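Local coordinates for protein phosphoglycolate phosphatase (Lactobacillus plantarum, PDB 2HDO) that probably hydrolyses the phosphate ester of 2-phosphoglycolate, as a putative phosphoglycolate phosphatase of the haloacid dehalogenase-like hydrolase family, at residues Thr89-Gln94 / Leu202-Leu207; Gln5-Asp10 / Leu99-Val104. All blocks are in the same frame, centred on the assembly; numbering follows the deposited sequence.

Interaction 1. Residues Thr89-Gln94 / Leu202-Leu207; sequences TSLFEQ and LDILEL
Leu91 and Leu202 mark where the two backbones come nearest, with their CA atoms 5.6 Å apart. Thr89-Gln94 belongs to helix 88-94, whereas Leu202-Leu207 follows strand 196-198 close to the C-terminus. The latter keeps helical backbone angles, and the amides of Leu205, Glu206 and Leu207 each bond to the carbonyl three residues back. Neither segment lends the other a hydrogen bond, and what joins them is aliphatic carbon.

Leu91 is the central piece. Its CG stands anti to the backbone N (chi1 170°), which swings both methyls across to the C-terminal turn. CD2 of Leu91 meets CD1 of Ile204 at 3.9 Å, the two side chains crossing at about a right angle. The other methyl, Leu91 CD1, lies 3.8 Å from Leu205 CD2, and here the side chains run past one another in opposite senses. Leu202 meets the helix nearer its N-terminal end, its CD2 resting 3.8 Å from the backbone N of Leu91 and also against Ser90 CB. One turn on, toward the C-terminal end of the helix, Leu205 CD1 presses on Gln94 CB at 3.6 Å, while the bent Gln94 chain carries its amide away from the leucine.

An alanine in place of Leu205 removes both methyls, which would probably leave Gln94 CB without its partner across the contact, Leu91 CD1 with Ile204 alone, and a gap between helix and turn. Deeper in, Ile204 also touches Phe198, Trp183 and Ile161, tying the turn to the parallel sheet. The contact grades from the buried Leu91 and Ile204 to the exposed Gln94 and Leu202. With apolar touches alone between the segments, the C-terminal turn is held against the helix by shape and exclusion of water, not by directional bonds.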
loop_
_atom_site.group_PDB
_atom_site.type_symbol
_atom_site.label_atom_id
_atom_site.label_comp_id
_atom_site.label_asym_id
_atom_site.label_seq_id
_atom_site.Cartn_x
_atom_site.Cartn_y
_atom_site.Cartn_z
ATOM N N THR A 89 -6.736 -13.518 4.824
ATOM C CA THR A 89 -7.077 -13.915 6.195
ATOM C C THR A 89 -6.375 -15.242 6.594
ATOM O O THR A 89 -5.856 -15.367 7.718
ATOM C CB THR A 89 -8.625 -14.040 6.393
ATOM O OG1 THR A 89 -9.165 -14.923 5.402
ATOM C CG2 THR A 89 -9.301 -12.689 6.279
ATOM N N SER A 90 -6.340 -16.196 5.653
ATOM C CA SER A 90 -5.681 -17.484 5.855
ATOM C C SER A 90 -4.188 -17.323 5.991
ATOM O O SER A 90 -3.518 -18.041 6.724
ATOM C CB SER A 90 -5.939 -18.402 4.676
ATOM O OG SER A 90 -7.318 -18.618 4.491
ATOM N N LEU A 91 -3.645 -16.387 5.231
ATOM C CA LEU A 91 -2.225 -16.125 5.283
ATOM C C LEU A 91 -1.820 -15.711 6.683
ATOM O O LEU A 91 -0.852 -16.209 7.227
ATOM C CB LEU A 91 -1.831 -15.063 4.279
ATOM C CG LEU A 91 -0.402 -14.514 4.377
ATOM C CD1 LEU A 91 0.591 -15.587 3.992
ATOM C CD2 LEU A 91 -0.263 -13.252 3.540
ATOM N N PHE A 92 -2.541 -14.760 7.253
ATOM C CA PHE A 92 -2.194 -14.235 8.557
ATOM C C PHE A 92 -2.428 -15.256 9.713
ATOM O O PHE A 92 -1.734 -15.210 10.733
ATOM C CB PHE A 92 -2.873 -12.864 8.760
ATOM C CG PHE A 92 -2.193 -11.756 8.016
ATOM C CD1 PHE A 92 -0.985 -11.293 8.461
ATOM C CD2 PHE A 92 -2.741 -11.191 6.888
ATOM C CE1 PHE A 92 -0.297 -10.317 7.793
ATOM C CE2 PHE A 92 -2.069 -10.173 6.198
ATOM C CZ PHE A 92 -0.853 -9.733 6.636
ATOM N N GLU A 93 -3.296 -16.237 9.474
ATOM C CA GLU A 93 -3.442 -17.376 10.405
ATOM C C GLU A 93 -2.237 -18.304 10.379
ATOM O O GLU A 93 -1.972 -18.995 11.369
ATOM C CB GLU A 93 -4.675 -18.227 10.081
ATOM C CG GLU A 93 -5.990 -17.495 9.851
ATOM C CD GLU A 93 -6.643 -17.031 11.108
ATOM O OE1 GLU A 93 -5.959 -17.021 12.152
ATOM O OE2 GLU A 93 -7.849 -16.683 11.052
ATOM N N GLN A 94 -1.533 -18.379 9.257
ATOM C CA GLN A 94 -0.489 -19.387 9.076
ATOM C C GLN A 94 0.940 -18.827 9.197
ATOM O O GLN A 94 1.875 -19.587 9.426
ATOM C CB GLN A 94 -0.634 -20.044 7.703
ATOM C CG GLN A 94 -1.939 -20.809 7.428
ATOM C CD GLN A 94 -2.187 -21.952 8.373
ATOM O OE1 GLN A 94 -1.261 -22.678 8.761
ATOM N NE2 GLN A 94 -3.451 -22.132 8.753
ATOM N N LEU A 202 -1.130 -17.057 -0.412
ATOM C CA LEU A 202 -0.606 -18.208 0.317
ATOM C C LEU A 202 0.808 -18.667 -0.125
ATOM O O LEU A 202 1.519 -19.366 0.604
ATOM C CB LEU A 202 -1.622 -19.356 0.315
ATOM C CG LEU A 202 -2.879 -18.988 1.114
ATOM C CD1 LEU A 202 -3.993 -20.003 0.870
ATOM C CD2 LEU A 202 -2.550 -18.877 2.610
ATOM N N ASP A 203 1.238 -18.214 -1.293
ATOM C CA ASP A 203 2.583 -18.503 -1.769
ATOM C C ASP A 203 3.666 -17.886 -0.892
ATOM O O ASP A 203 4.792 -18.350 -0.902
ATOM C CB ASP A 203 2.781 -17.997 -3.191
ATOM C CG ASP A 203 1.869 -18.688 -4.208
ATOM O OD1 ASP A 203 1.347 -19.800 -3.930
ATOM O OD2 ASP A 203 1.717 -18.117 -5.306
ATOM N N ILE A 204 3.320 -16.824 -0.169
ATOM C CA ILE A 204 4.239 -16.227 0.816
ATOM C C ILE A 204 4.675 -17.283 1.850
ATOM O O ILE A 204 5.820 -17.274 2.282
ATOM C CB ILE A 204 3.601 -14.996 1.492
ATOM C CG1 ILE A 204 3.319 -13.948 0.408
ATOM C CG2 ILE A 204 4.517 -14.464 2.614
ATOM C CD1 ILE A 204 2.487 -12.697 0.822
ATOM N N LEU A 205 3.794 -18.230 2.194
ATOM C CA LEU A 205 4.163 -19.258 3.161
ATOM C C LEU A 205 5.312 -20.117 2.701
ATOM O O LEU A 205 5.981 -20.739 3.543
ATOM C CB LEU A 205 2.972 -20.147 3.537
ATOM C CG LEU A 205 1.754 -19.413 4.101
ATOM C CD1 LEU A 205 0.599 -20.395 4.313
ATOM C CD2 LEU A 205 2.142 -18.721 5.390
ATOM N N GLU A 206 5.543 -20.200 1.396
ATOM C CA GLU A 206 6.650 -21.003 0.872
ATOM C C GLU A 206 8.015 -20.481 1.359
ATOM O O GLU A 206 8.971 -21.244 1.385
ATOM C CB GLU A 206 6.640 -21.050 -0.659
ATOM C CG GLU A 206 5.399 -21.730 -1.303
ATOM C CD GLU A 206 5.147 -21.295 -2.773
ATOM N N LEU A 207 8.114 -19.210 1.752
ATOM C CA LEU A 207 9.350 -18.694 2.356
ATOM C C LEU A 207 9.663 -19.296 3.709
ATOM O O LEU A 207 10.767 -19.099 4.205
ATOM C CB LEU A 207 9.287 -17.183 2.584
ATOM C CG LEU A 207 8.968 -16.190 1.455
ATOM C CD1 LEU A 207 8.596 -14.832 2.050
ATOM C CD2 LEU A 207 10.134 -16.070 0.561
#

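Interaction 2. Residues Gln5-Asp10 / Leu99-Val104; sequences QALMFD and LRLGIV
Ala6 pairs with Arg100, and the register runs on through Phe9 with Ile103, as strands 6-9 and 100-104 lie parallel with a 26° angle between their directions. Five backbone bonds join them, from Arg100 N to Gln5 O through to Val104 N to Phe9 O.

On one face, the selenomethionine at Met8 folds over Gly102: the bend at chi2 (-73°) sets SE 3.7 Å from Gly102 CA, with CE 3.5 Å from Gly102 N. Lacking a side chain, Gly102 leaves the selenium room to lie there. The opposite face carries Leu7, whose CD1 is 4.0 Å from Leu99 CD1 and whose CB meets Leu101 CD2. Gly102 O accepts the amide of Phe9 at 2.8 Å and also lies in plane at the edge of the Phe9 ring.

Lys138 forms a salt bridge with Asp10 OD1 and a hydrogen bond to Val104 O, bringing together two acceptors 3.5 Å apart. A phosphate ion, probably from the crystallisation liquor, lies close to Asp10, probably the first aspartate of the DxDx(T/V) motif, the nucleophile in HAD phosphatases. This probable catalytic residue thus directly follows a bonded central strand of the Rossmann-like sheet, and Lys138 links it to the neighbouring strand.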
loop_
_atom_site.group_PDB
_atom_site.type_symbol
_atom_site.label_atom_id
_atom_site.label_comp_id
_atom_site.label_asym_id
_atom_site.label_seq_id
_atom_site.Cartn_x
_atom_site.Cartn_y
_atom_site.Cartn_z
ATOM N N GLN A 5 13.172 -12.104 8.969
ATOM C CA GLN A 5 12.708 -11.817 10.322
ATOM C C GLN A 5 11.471 -10.910 10.358
ATOM O O GLN A 5 10.741 -10.896 11.354
ATOM C CB GLN A 5 13.778 -11.143 11.135
ATOM C CG GLN A 5 14.932 -12.040 11.457
ATOM C CD GLN A 5 16.129 -11.277 12.024
ATOM O OE1 GLN A 5 15.960 -10.256 12.685
ATOM N NE2 GLN A 5 17.340 -11.771 11.758
ATOM N N ALA A 6 11.271 -10.138 9.290
ATOM C CA ALA A 6 10.144 -9.240 9.218
ATOM C C ALA A 6 9.543 -9.227 7.834
ATOM O O ALA A 6 10.263 -9.317 6.823
ATOM C CB ALA A 6 10.549 -7.807 9.621
ATOM N N LEU A 7 8.223 -9.075 7.814
ATOM C CA LEU A 7 7.451 -8.837 6.607
ATOM C C LEU A 7 6.676 -7.559 6.782
ATOM O O LEU A 7 5.919 -7.436 7.733
ATOM C CB LEU A 7 6.470 -9.957 6.336
ATOM C CG LEU A 7 7.002 -11.348 6.148
ATOM C CD1 LEU A 7 5.809 -12.263 5.791
ATOM C CD2 LEU A 7 8.079 -11.445 5.119
HETATM N N MSE A 8 6.925 -6.598 5.892
HETATM C CA MSE A 8 6.147 -5.360 5.850
HETATM C C MSE A 8 5.269 -5.378 4.645
HETATM O O MSE A 8 5.694 -5.835 3.598
HETATM C CB MSE A 8 7.074 -4.150 5.781
HETATM C CG MSE A 8 8.026 -4.092 6.918
HETATM SE SE MSE A 8 7.148 -3.571 8.594
HETATM C CE MSE A 8 7.702 -5.102 9.794
ATOM N N PHE A 9 4.050 -4.885 4.788
ATOM C CA PHE A 9 3.058 -4.932 3.748
ATOM C C PHE A 9 2.554 -3.521 3.430
ATOM O O PHE A 9 2.307 -2.736 4.320
ATOM C CB PHE A 9 1.810 -5.731 4.172
ATOM C CG PHE A 9 2.065 -7.189 4.435
ATOM C CD1 PHE A 9 2.535 -7.580 5.675
ATOM C CD2 PHE A 9 1.843 -8.158 3.462
ATOM C CE1 PHE A 9 2.807 -8.904 5.946
ATOM C CE2 PHE A 9 2.088 -9.503 3.749
ATOM C CZ PHE A 9 2.591 -9.864 4.979
ATOM N N ASP A 10 2.387 -3.248 2.147
ATOM C CA ASP A 10 1.470 -2.166 1.683
ATOM C C ASP A 10 0.017 -2.613 1.820
ATOM O O ASP A 10 -0.244 -3.801 1.935
ATOM C CB ASP A 10 1.750 -1.874 0.208
ATOM C CG ASP A 10 1.392 -0.480 -0.182
ATOM O OD1 ASP A 10 0.924 0.309 0.679
ATOM O OD2 ASP A 10 1.563 -0.184 -1.378
ATOM N N LEU A 99 7.712 -14.069 13.301
ATOM C CA LEU A 99 7.876 -12.908 12.434
ATOM C C LEU A 99 7.455 -11.608 13.090
ATOM O O LEU A 99 6.519 -11.563 13.893
ATOM C CB LEU A 99 7.058 -13.057 11.171
ATOM C CG LEU A 99 7.599 -14.035 10.181
ATOM C CD1 LEU A 99 6.569 -14.317 9.121
ATOM C CD2 LEU A 99 8.925 -13.492 9.570
ATOM N N ARG A 100 8.158 -10.535 12.761
ATOM C CA ARG A 100 7.640 -9.202 13.008
ATOM C C ARG A 100 6.881 -8.750 11.786
ATOM O O ARG A 100 7.446 -8.664 10.691
ATOM C CB ARG A 100 8.727 -8.175 13.386
ATOM C CG ARG A 100 9.799 -8.634 14.319
ATOM C CD ARG A 100 9.394 -9.236 15.636
ATOM N NE ARG A 100 8.349 -8.533 16.378
ATOM C CZ ARG A 100 8.515 -7.508 17.221
ATOM N NH1 ARG A 100 9.710 -6.952 17.427
ATOM N NH2 ARG A 100 7.448 -7.028 17.859
ATOM N N LEU A 101 5.588 -8.508 11.953
ATOM C CA LEU A 101 4.741 -8.124 10.843
ATOM C C LEU A 101 4.418 -6.628 10.978
ATOM O O LEU A 101 4.245 -6.099 12.089
ATOM C CB LEU A 101 3.422 -8.924 10.828
ATOM C CG LEU A 101 3.520 -10.456 10.755
ATOM C CD1 LEU A 101 2.142 -11.032 10.697
ATOM C CD2 LEU A 101 4.333 -10.905 9.558
ATOM N N GLY A 102 4.348 -5.934 9.856
ATOM C CA GLY A 102 3.869 -4.574 9.889
ATOM C C GLY A 102 3.327 -4.066 8.554
ATOM O O GLY A 102 3.338 -4.756 7.510
ATOM N N ILE A 103 2.904 -2.819 8.621
ATOM C CA ILE A 103 2.310 -2.109 7.524
ATOM C C ILE A 103 3.082 -0.799 7.284
ATOM O O ILE A 103 3.425 -0.074 8.210
ATOM C CB ILE A 103 0.828 -1.815 7.821
ATOM C CG1 ILE A 103 0.044 -3.124 7.674
ATOM C CG2 ILE A 103 0.282 -0.724 6.850
ATOM C CD1 ILE A 103 -1.397 -3.003 7.921
ATOM N N VAL A 104 3.353 -0.506 6.024
ATOM C CA VAL A 104 3.938 0.770 5.617
ATOM C C VAL A 104 3.109 1.289 4.458
ATOM O O VAL A 104 3.151 0.755 3.341
ATOM C CB VAL A 104 5.435 0.606 5.148
ATOM C CG1 VAL A 104 6.012 1.950 4.731
ATOM C CG2 VAL A 104 6.242 -0.083 6.189
#

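How the interactions relate
Interactions 1 and 2, with centres 13 Å apart, illustrate how one face of a Rossmann-like sheet is built in layers. Helix 88-94 leads along the chain into strand 100-104, so Leu99-Val104 returns to pack against the helix that precedes it. Phe92, turned away from the C-terminal turn, supplies the join: its CZ is 3.8 Å from Phe9 CE1, the ring planes inclined at about 60°, and its CD1 is 3.9 Å from Leu101 CD1. From the other segment of interaction 1, Ile204 CG2 approaches Leu7 CD1 at 4.1 Å. Only interaction 2 reaches the probable active site, through Asp10 and its phosphate neighbour; interaction 1 does not touch it, although Ile204 lies near the motif residues.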